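Local coordinates for hemolysin II regulatory protein (Bacillus cereus, PDB 2JJ7) that probably binds DNA as a dimeric TetR-family transcriptional regulator, probably controlling hemolysin II expression, at residues Gln128-Leu133 against His149-Ile154; Ala82-Leu87 against Arg175-Leu180. All blocks are in the same frame, centred on the assembly; numbering follows the deposited sequence. Where two conformers were deposited one is given.

Interaction 1: residues Gln128-Leu133 against His149-Ile154; sequences QLKEIL and HTIHWI
Ile151 pushes its CD1 methyl against the root of Lys130, 3.7 Å from Lys130 CB, where segments 128-133 and 149-154 bring their CA atoms nearest, Lys130 to Ile151. Its CG1 carbon, further back along the same branch, meets Leu133 CD1 at 3.9 Å, so one isoleucine touches residues three apart on the facing helix. The tight part of the contact lies to the inside of this point. Leu129 has CG anti to its backbone N (chi1 -178°), a setting that carries both methyls across to Ile154: CD2 lies 3.8 Å from Ile154 CG2, and CD1 lies 4.1 Å from Ile154 CD1. Leu133 takes the other chi1 setting, CG anti to the carbonyl carbon (chi1 -68°), and its CD1 also reaches the methyl of Thr150, 3.9 Å from CG2. The hydroxyl of that threonine is turned back along its own chain, hydrogen-bonded to Ser146 O just before the helix, which leaves the methyl for the apolar seam. Leu83 and Tyr86 of helix 79-96 close over Leu129, while Leu180 packs on Leu133 and Thr150.

The Lys130 flank is the loose one. Only the base of that side chain lies against Ile151; beyond CG it runs extended and away from 149-154, on the solvent side. The axes of the two short segments approach to 10.4 Å, at 124° between their directions, and helix 147-158 also meets the second subunit, where Trp153 stacks on Phe160 of that chain. This is apolar helix-helix packing in the all-helical C-terminal domain of a TetR-family regulator.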
loop_
_atom_site.group_PDB
_atom_site.type_symbol
_atom_site.label_atom_id
_atom_site.label_comp_id
_atom_site.label_asym_id
_atom_site.label_seq_id
_atom_site.Cartn_x
_atom_site.Cartn_y
_atom_site.Cartn_z
ATOM N N GLN B 128 -11.517 -7.859 -9.140
ATOM C CA GLN B 128 -11.502 -9.320 -9.202
ATOM C C GLN B 128 -10.571 -9.901 -8.140
ATOM O O GLN B 128 -10.689 -11.066 -7.793
ATOM C CB GLN B 128 -11.040 -9.815 -10.561
ATOM C CG GLN B 128 -12.101 -9.877 -11.627
ATOM C CD GLN B 128 -11.602 -10.626 -12.845
ATOM O OE1 GLN B 128 -11.092 -11.744 -12.731
ATOM N NE2 GLN B 128 -11.729 -10.014 -14.017
ATOM N N LEU B 129 -9.649 -9.087 -7.634
ATOM C CA LEU B 129 -8.651 -9.555 -6.679
ATOM C C LEU B 129 -9.214 -10.322 -5.479
ATOM O O LEU B 129 -8.719 -11.397 -5.141
ATOM C CB LEU B 129 -7.812 -8.377 -6.198
ATOM C CG LEU B 129 -6.683 -8.696 -5.222
ATOM C CD1 LEU B 129 -5.712 -9.764 -5.815
ATOM C CD2 LEU B 129 -5.977 -7.383 -4.829
ATOM N N LYS B 130 -10.228 -9.754 -4.828
ATOM C CA LYS B 130 -10.883 -10.403 -3.688
ATOM C C LYS B 130 -11.227 -11.867 -3.940
ATOM O O LYS B 130 -10.827 -12.728 -3.157
ATOM C CB LYS B 130 -12.149 -9.655 -3.251
ATOM C CG LYS B 130 -12.752 -10.250 -1.972
ATOM C CD LYS B 130 -13.847 -9.383 -1.385
ATOM C CE LYS B 130 -14.327 -9.954 -0.051
ATOM N NZ LYS B 130 -15.609 -9.347 0.426
ATOM N N GLU B 131 -11.964 -12.151 -5.016
ATOM C CA GLU B 131 -12.386 -13.539 -5.271
ATOM C C GLU B 131 -11.203 -14.477 -5.550
ATOM O O GLU B 131 -11.220 -15.614 -5.132
ATOM C CB GLU B 131 -13.467 -13.645 -6.352
ATOM C CG GLU B 131 -13.029 -13.299 -7.765
ATOM C CD GLU B 131 -14.020 -13.814 -8.809
ATOM O OE1 GLU B 131 -15.171 -14.106 -8.447
ATOM O OE2 GLU B 131 -13.646 -13.936 -9.990
ATOM N N ILE B 132 -10.168 -13.976 -6.218
ATOM C CA ILE B 132 -8.962 -14.774 -6.469
ATOM C C ILE B 132 -8.302 -15.202 -5.148
ATOM O O ILE B 132 -7.901 -16.364 -4.975
ATOM C CB ILE B 132 -7.952 -13.996 -7.336
ATOM C CG1 ILE B 132 -8.528 -13.756 -8.737
ATOM C CG2 ILE B 132 -6.667 -14.786 -7.473
ATOM C CD1 ILE B 132 -7.650 -12.841 -9.639
ATOM N N LEU B 133 -8.211 -14.251 -4.224
ATOM C CA LEU B 133 -7.580 -14.454 -2.915
ATOM C C LEU B 133 -8.398 -15.391 -2.037
ATOM O O LEU B 133 -7.833 -16.266 -1.370
ATOM C CB LEU B 133 -7.379 -13.111 -2.198
ATOM C CG LEU B 133 -6.367 -12.121 -2.785
ATOM C CD1 LEU B 133 -6.386 -10.820 -1.977
ATOM C CD2 LEU B 133 -4.962 -12.722 -2.800
ATOM N N HIS B 149 -6.807 -6.398 4.292
ATOM C CA HIS B 149 -5.473 -5.859 4.473
ATOM C C HIS B 149 -4.576 -6.283 3.323
ATOM O O HIS B 149 -3.759 -5.493 2.860
ATOM C CB HIS B 149 -4.907 -6.290 5.815
ATOM C CG HIS B 149 -5.548 -5.602 6.990
ATOM N ND1 HIS B 149 -5.058 -4.429 7.526
ATOM C CD2 HIS B 149 -6.638 -5.923 7.731
ATOM C CE1 HIS B 149 -5.806 -4.071 8.557
ATOM N NE2 HIS B 149 -6.771 -4.959 8.701
ATOM N N THR B 150 -4.773 -7.519 2.849
ATOM C CA THR B 150 -4.050 -8.078 1.714
ATOM C C THR B 150 -4.440 -7.381 0.401
ATOM O O THR B 150 -3.580 -7.058 -0.414
ATOM C CB THR B 150 -4.278 -9.595 1.610
ATOM O OG1 THR B 150 -3.931 -10.213 2.864
ATOM C CG2 THR B 150 -3.417 -10.198 0.487
ATOM N N ILE B 151 -5.737 -7.158 0.208
ATOM C CA ILE B 151 -6.222 -6.325 -0.892
ATOM C C ILE B 151 -5.556 -4.949 -0.838
ATOM O O ILE B 151 -4.989 -4.512 -1.823
ATOM C CB ILE B 151 -7.776 -6.224 -0.889
ATOM C CG1 ILE B 151 -8.383 -7.599 -1.261
ATOM C CG2 ILE B 151 -8.273 -5.096 -1.837
ATOM C CD1 ILE B 151 -9.862 -7.709 -1.059
ATOM N N HIS B 152 -5.599 -4.267 0.303
ATOM C CA HIS B 152 -4.981 -2.940 0.355
ATOM C C HIS B 152 -3.461 -2.997 0.088
ATOM O O HIS B 152 -2.918 -2.139 -0.608
ATOM C CB HIS B 152 -5.272 -2.172 1.658
ATOM C CG HIS B 152 -4.621 -0.822 1.682
ATOM N ND1 HIS B 152 -5.122 0.255 0.982
ATOM C CD2 HIS B 152 -3.449 -0.404 2.223
ATOM C CE1 HIS B 152 -4.318 1.292 1.135
ATOM N NE2 HIS B 152 -3.293 0.918 1.881
ATOM N N TRP B 153 -2.784 -3.996 0.652
ATOM C CA TRP B 153 -1.350 -4.193 0.392
ATOM C C TRP B 153 -1.036 -4.285 -1.119
ATOM O O TRP B 153 -0.209 -3.529 -1.632
ATOM C CB TRP B 153 -0.823 -5.409 1.171
ATOM C CG TRP B 153 0.585 -5.841 0.804
ATOM C CD1 TRP B 153 1.733 -5.144 1.015
ATOM C CD2 TRP B 153 0.978 -7.078 0.183
ATOM N NE1 TRP B 153 2.825 -5.867 0.574
ATOM C CE2 TRP B 153 2.388 -7.050 0.043
ATOM C CE3 TRP B 153 0.280 -8.210 -0.258
ATOM C CZ2 TRP B 153 3.111 -8.103 -0.536
ATOM C CZ3 TRP B 153 1.004 -9.265 -0.833
ATOM C CH2 TRP B 153 2.404 -9.197 -0.966
ATOM N N ILE B 154 -1.729 -5.169 -1.831
ATOM C CA ILE B 154 -1.489 -5.370 -3.262
ATOM C C ILE B 154 -1.873 -4.126 -4.097
ATOM O O ILE B 154 -1.153 -3.706 -5.028
ATOM C CB ILE B 154 -2.236 -6.657 -3.781
ATOM C CG1 ILE B 154 -1.622 -7.922 -3.175
ATOM C CG2 ILE B 154 -2.242 -6.713 -5.325
ATOM C CD1 ILE B 154 -2.360 -9.237 -3.536
#

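Interaction 2: residues Ala82-Leu87 against Arg175-Leu180; sequences ALREYL and RIISAL
This is an apolar, roughly antiparallel helix pair inside the C-terminal domain, setting helix 79-96 against helix 169-181 near the end of the chain, with 146° between the segment directions. Ile177 is the central side chain. Its CG1 rests against two leucines one turn apart, 3.9 Å from Leu83 CD2 and 4.0 Å from Leu87 CD1, and its CD1 goes on to Arg84. In one of the two conformers modelled for Arg84, a bend at chi3 (-78°) sets one face of the guanidinium over that methyl, which lies off toward the rim, 3.7 Å from Arg84 NE. A hydrogen bond from Arg84 NH1 to Ser174 OG accompanies this pose, and both contacts are less certain for resting on one conformer. Deeper in, Leu83 CD2 meets Leu180 CD1 at 3.6 Å, the two side chains crossing at about a right angle. At the other end Leu87 CD1 comes equally near to Ile176 CG2, 3.6 Å away. Ile132 of helix 129-138 backs Leu83, while Ile176 leans on Ile157 and Val158 of helix 147-158. Such leucine and isoleucine packing between roughly antiparallel helices belongs to the helical core of the TetR-type regulatory domain.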
loop_
_atom_site.group_PDB
_atom_site.type_symbol
_atom_site.label_atom_id
_atom_site.label_comp_id
_atom_site.label_asym_id
_atom_site.label_seq_id
_atom_site.Cartn_x
_atom_site.Cartn_y
_atom_site.Cartn_z
ATOM N N ALA B 82 -4.494 -17.858 -11.834
ATOM C CA ALA B 82 -5.408 -16.724 -11.933
ATOM C C ALA B 82 -4.728 -15.468 -11.404
ATOM O O ALA B 82 -4.739 -14.432 -12.064
ATOM C CB ALA B 82 -6.690 -16.990 -11.173
ATOM N N LEU B 83 -4.115 -15.562 -10.228
ATOM C CA LEU B 83 -3.453 -14.398 -9.644
ATOM C C LEU B 83 -2.251 -13.909 -10.473
ATOM O O LEU B 83 -2.037 -12.689 -10.616
ATOM C CB LEU B 83 -3.042 -14.671 -8.196
ATOM C CG LEU B 83 -2.485 -13.475 -7.417
ATOM C CD1 LEU B 83 -3.529 -12.389 -7.251
ATOM C CD2 LEU B 83 -1.969 -13.940 -6.075
ATOM N N ARG B 84 -1.460 -14.844 -10.992
ATOM C CA ARG B 84 -0.336 -14.470 -11.847
ATOM C C ARG B 84 -0.835 -13.682 -13.058
ATOM O O ARG B 84 -0.242 -12.671 -13.421
ATOM C CB ARG B 84 0.508 -15.683 -12.273
ATOM C CG ARG B 84 1.862 -15.288 -12.862
ATOM C CD ARG B 84 2.861 -16.435 -12.940
ATOM N NE ARG B 84 3.496 -16.758 -11.659
ATOM C CZ ARG B 84 4.587 -16.162 -11.177
ATOM N NH1 ARG B 84 5.170 -15.189 -11.856
ATOM N NH2 ARG B 84 5.100 -16.543 -10.009
ATOM N N GLU B 85 -1.943 -14.115 -13.652
ATOM C CA GLU B 85 -2.462 -13.436 -14.833
ATOM C C GLU B 85 -2.992 -12.066 -14.479
ATOM O O GLU B 85 -2.687 -11.075 -15.165
ATOM C CB GLU B 85 -3.546 -14.249 -15.543
ATOM C CG GLU B 85 -3.920 -13.628 -16.897
ATOM C CD GLU B 85 -4.708 -14.559 -17.800
ATOM O OE1 GLU B 85 -5.263 -15.561 -17.315
ATOM O OE2 GLU B 85 -4.771 -14.284 -19.012
ATOM N N TYR B 86 -3.789 -12.018 -13.416
ATOM C CA TYR B 86 -4.321 -10.767 -12.914
ATOM C C TYR B 86 -3.179 -9.761 -12.678
ATOM O O TYR B 86 -3.216 -8.630 -13.177
ATOM C CB TYR B 86 -5.089 -11.026 -11.617
ATOM C CG TYR B 86 -5.472 -9.790 -10.840
ATOM C CD1 TYR B 86 -4.571 -9.181 -9.957
ATOM C CD2 TYR B 86 -6.739 -9.229 -10.970
ATOM C CE1 TYR B 86 -4.927 -8.048 -9.247
ATOM C CE2 TYR B 86 -7.092 -8.101 -10.256
ATOM C CZ TYR B 86 -6.187 -7.514 -9.402
ATOM O OH TYR B 86 -6.554 -6.389 -8.683
ATOM N N LEU B 87 -2.179 -10.184 -11.908
ATOM C CA LEU B 87 -1.058 -9.322 -11.545
ATOM C C LEU B 87 -0.212 -8.909 -12.746
ATOM O O LEU B 87 0.313 -7.794 -12.777
ATOM C CB LEU B 87 -0.157 -10.012 -10.504
ATOM C CG LEU B 87 -0.729 -10.231 -9.099
ATOM C CD1 LEU B 87 0.268 -10.988 -8.226
ATOM C CD2 LEU B 87 -1.136 -8.931 -8.441
ATOM N N ARG B 175 6.992 -12.085 -6.485
ATOM C CA ARG B 175 7.198 -11.797 -5.070
ATOM C C ARG B 175 5.871 -11.630 -4.322
ATOM O O ARG B 175 5.759 -12.008 -3.152
ATOM C CB ARG B 175 8.082 -10.564 -4.882
ATOM C CG ARG B 175 9.517 -10.747 -5.345
ATOM C CD ARG B 175 10.445 -9.693 -4.719
ATOM N NE ARG B 175 10.829 -10.051 -3.351
ATOM C CZ ARG B 175 12.064 -10.356 -2.963
ATOM N NH1 ARG B 175 12.293 -10.683 -1.698
ATOM N NH2 ARG B 175 13.073 -10.328 -3.828
ATOM N N ILE B 176 4.869 -11.064 -4.993
ATOM C CA ILE B 176 3.542 -10.957 -4.385
ATOM C C ILE B 176 2.957 -12.357 -4.111
ATOM O O ILE B 176 2.476 -12.635 -3.013
ATOM C CB ILE B 176 2.588 -10.089 -5.229
ATOM C CG1 ILE B 176 2.982 -8.612 -5.117
ATOM C CG2 ILE B 176 1.134 -10.310 -4.791
ATOM C CD1 ILE B 176 2.225 -7.670 -6.098
ATOM N N ILE B 177 3.036 -13.232 -5.102
ATOM C CA ILE B 177 2.533 -14.588 -4.994
ATOM C C ILE B 177 3.298 -15.367 -3.916
ATOM O O ILE B 177 2.684 -16.052 -3.097
ATOM C CB ILE B 177 2.607 -15.304 -6.368
ATOM C CG1 ILE B 177 1.693 -14.593 -7.389
ATOM C CG2 ILE B 177 2.280 -16.821 -6.224
ATOM C CD1 ILE B 177 1.799 -15.116 -8.816
ATOM N N SER B 178 4.623 -15.248 -3.907
ATOM C CA SER B 178 5.460 -15.905 -2.888
ATOM C C SER B 178 5.060 -15.539 -1.472
ATOM O O SER B 178 4.983 -16.407 -0.608
ATOM C CB SER B 178 6.915 -15.531 -3.069
ATOM O OG SER B 178 7.448 -16.238 -4.150
ATOM N N ALA B 179 4.815 -14.247 -1.246
ATOM C CA ALA B 179 4.424 -13.755 0.062
ATOM C C ALA B 179 3.110 -14.377 0.510
ATOM O O ALA B 179 2.896 -14.564 1.705
ATOM C CB ALA B 179 4.331 -12.231 0.063
ATOM N N LEU B 180 2.241 -14.700 -0.450
ATOM C CA LEU B 180 0.956 -15.328 -0.139
ATOM C C LEU B 180 1.029 -16.855 0.040
ATOM O O LEU B 180 0.258 -17.441 0.813
ATOM C CB LEU B 180 -0.085 -14.969 -1.201
ATOM C CG LEU B 180 -0.415 -13.480 -1.330
ATOM C CD1 LEU B 180 -1.163 -13.205 -2.621
ATOM C CD2 LEU B 180 -1.231 -13.009 -0.127
#

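From the N terminus, the chain first passes the predicted helix-turn-helix of residues 29-48 and then enters helix 79-96, which supplies the first half of interaction 2. Interaction 1 comes next: residues 128-133 and 149-154 close a short loop with 15 residues between them. Only afterwards does helix 169-181 return to residues 82-87, spanning 87 intervening residues, so the short loop lies wholly within the long one and the two do not cross. Their centres are about 10 Å apart, and they share a boundary, where Tyr86 touches Ile132. Together they tie four helices into one core, which also borders the second subunit.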